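PDB 4DXK: mandelate racemase / muconate lactonizing enzyme family protein from Agrobacterium tumefaciens, which belongs to the mandelate racemase subgroup of the enolase superfamily and probably acts as a racemase or lyase. Local coordinates for residues R14-W19 and T34-E39. Sequence-based numbering, arbitrary orientation.
Sequences RTNLLW and TFFGAE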
# COMPACT_ATOMS: atom_id res chain seq x y z
N ARG A 14 36.61 -34.77 7.59
CA ARG A 14 35.80 -33.57 7.39
C ARG A 14 34.41 -33.96 6.94
O ARG A 14 34.09 -33.86 5.76
CB ARG A 14 36.46 -32.66 6.34
CG ARG A 14 37.56 -31.78 6.89
CD ARG A 14 37.08 -31.20 8.21
NE ARG A 14 38.01 -30.31 8.90
CZ ARG A 14 39.24 -30.65 9.28
NH1 ARG A 14 39.74 -31.85 9.02
NH2 ARG A 14 39.99 -29.77 9.93
N THR A 15 33.57 -34.40 7.88
CA THR A 15 32.32 -35.08 7.51
C THR A 15 31.26 -34.18 6.89
O THR A 15 30.30 -34.70 6.32
CB THR A 15 31.69 -35.83 8.70
OG1 THR A 15 31.45 -34.90 9.77
CG2 THR A 15 32.59 -36.96 9.18
N ASN A 16 31.41 -32.86 6.99
CA ASN A 16 30.44 -31.96 6.35
C ASN A 16 30.66 -31.75 4.86
O ASN A 16 29.78 -31.24 4.17
CB ASN A 16 30.40 -30.61 7.05
CG ASN A 16 29.70 -30.67 8.39
OD1 ASN A 16 28.69 -31.35 8.54
ND2 ASN A 16 30.24 -29.96 9.37
N LEU A 17 31.83 -32.15 4.36
CA LEU A 17 32.19 -31.85 2.98
C LEU A 17 31.77 -32.93 1.99
O LEU A 17 31.87 -34.13 2.27
CB LEU A 17 33.69 -31.61 2.87
CG LEU A 17 34.10 -30.18 3.22
CD1 LEU A 17 35.59 -30.08 3.51
CD2 LEU A 17 33.73 -29.23 2.10
N LEU A 18 31.33 -32.50 0.81
CA LEU A 18 31.08 -33.41 -0.29
C LEU A 18 31.66 -32.82 -1.56
O LEU A 18 31.41 -31.65 -1.86
CB LEU A 18 29.57 -33.62 -0.49
CG LEU A 18 29.21 -34.54 -1.66
CD1 LEU A 18 29.69 -35.96 -1.38
CD2 LEU A 18 27.72 -34.55 -1.95
N TRP A 19 32.43 -33.62 -2.30
CA TRP A 19 32.85 -33.24 -3.64
C TRP A 19 32.08 -34.03 -4.68
O TRP A 19 31.78 -35.22 -4.49
CB TRP A 19 34.37 -33.39 -3.83
CG TRP A 19 35.08 -32.46 -2.93
CD1 TRP A 19 35.35 -31.14 -3.17
CD2 TRP A 19 35.54 -32.73 -1.61
NE1 TRP A 19 35.98 -30.58 -2.08
CE2 TRP A 19 36.10 -31.54 -1.10
CE3 TRP A 19 35.54 -33.87 -0.79
CZ2 TRP A 19 36.65 -31.45 0.18
CZ3 TRP A 19 36.08 -33.78 0.47
CH2 TRP A 19 36.64 -32.58 0.95
N THR A 34 29.95 -29.08 -1.97
CA THR A 34 28.96 -28.47 -1.09
C THR A 34 29.26 -28.89 0.35
O THR A 34 30.23 -29.59 0.61
CB THR A 34 27.51 -28.77 -1.55
OG1 THR A 34 26.60 -27.98 -0.77
CG2 THR A 34 27.17 -30.23 -1.39
N PHE A 35 28.42 -28.43 1.27
CA PHE A 35 28.71 -28.53 2.70
C PHE A 35 27.41 -28.76 3.44
O PHE A 35 26.38 -28.14 3.13
CB PHE A 35 29.34 -27.20 3.15
CG PHE A 35 30.04 -27.25 4.48
CD1 PHE A 35 31.38 -27.59 4.54
CD2 PHE A 35 29.39 -26.89 5.65
CE1 PHE A 35 32.07 -27.60 5.75
CE2 PHE A 35 30.07 -26.91 6.87
CZ PHE A 35 31.41 -27.26 6.91
N PHE A 36 27.48 -29.65 4.44
CA PHE A 36 26.38 -30.11 5.32
C PHE A 36 25.60 -31.26 4.71
O PHE A 36 25.24 -31.25 3.53
CB PHE A 36 25.40 -29.01 5.74
CG PHE A 36 25.96 -28.02 6.72
CD1 PHE A 36 26.63 -28.42 7.87
CD2 PHE A 36 25.79 -26.65 6.50
CE1 PHE A 36 27.13 -27.49 8.77
CE2 PHE A 36 26.27 -25.71 7.40
CZ PHE A 36 26.95 -26.13 8.53
N GLY A 37 25.35 -32.27 5.54
CA GLY A 37 24.56 -33.42 5.13
C GLY A 37 25.19 -34.14 3.96
O GLY A 37 24.50 -34.52 3.01
N ALA A 38 26.50 -34.34 4.04
CA ALA A 38 27.25 -34.90 2.92
C ALA A 38 26.75 -36.27 2.48
O ALA A 38 26.69 -36.54 1.28
CB ALA A 38 28.73 -34.96 3.26
N GLU A 39 26.40 -37.14 3.42
CA GLU A 39 25.88 -38.45 3.01
C GLU A 39 24.53 -38.34 2.29
O GLU A 39 24.29 -39.03 1.29
CB GLU A 39 25.74 -39.39 4.21
CG GLU A 39 27.04 -39.74 4.90
CD GLU A 39 26.82 -40.58 6.15
OE1 GLU A 39 25.65 -40.87 6.48
OE2 GLU A 39 27.82 -40.93 6.81
O HOH W 1 27.59 -34.34 6.73
O HOH W 2 27.64 -31.88 1.77
O HOH W 3 26.35 -32.23 8.22
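Asn16 lies across the ring of Phe35 and reaches the rim of Phe36 with its amide. Asn16 CB sits over one face of the Phe35 ring in a CH-pi contact, 3.6 Å from the ring centroid and displaced toward CZ. With CG beside the backbone N (chi1 -73°), the amide continues past Phe35: CG faces CD1 of Phe36, ND2 stays near CZ and CE2 of Phe35, and Asn16 OD1 comes 3.6 Å from Phe36 CD1 at the ring edge. A water takes the N-H of Gly37 at the helix N-cap; its link to Asn16 OD1 is unusually short and therefore doubtful in detail. A second water spans Thr15 O and Ala38 N, so the first turn of helix 38-53 is tied by solvent to the turn Arg14-Leu17.

The Asn16 carbonyl is shared. Phe36 N donates to Asn16 O at 2.8 Å, in the plane of that carbonyl, and Phe35 CA makes a CA-H...O contact with the same oxygen. Beyond it the strands are antiparallel: Leu18 N binds Thr34 O at 3.1 Å and Thr34 N binds Leu18 O at 3.0 Å. Leu17 CD2 touches the edge of the Phe35 ring at CD1, while Leu18 packs its CB against Ala38 CB, 4.1 Å away.

Phe36 also packs on Leu72 of a second subunit, and its side chain lies about 9 Å from a bound sodium ion. The arrangement is the open end of the beta hairpin 17-24/30-35, where the second strand turns into helix 38-53, in the N-terminal capping domain characteristic of the enolase superfamily.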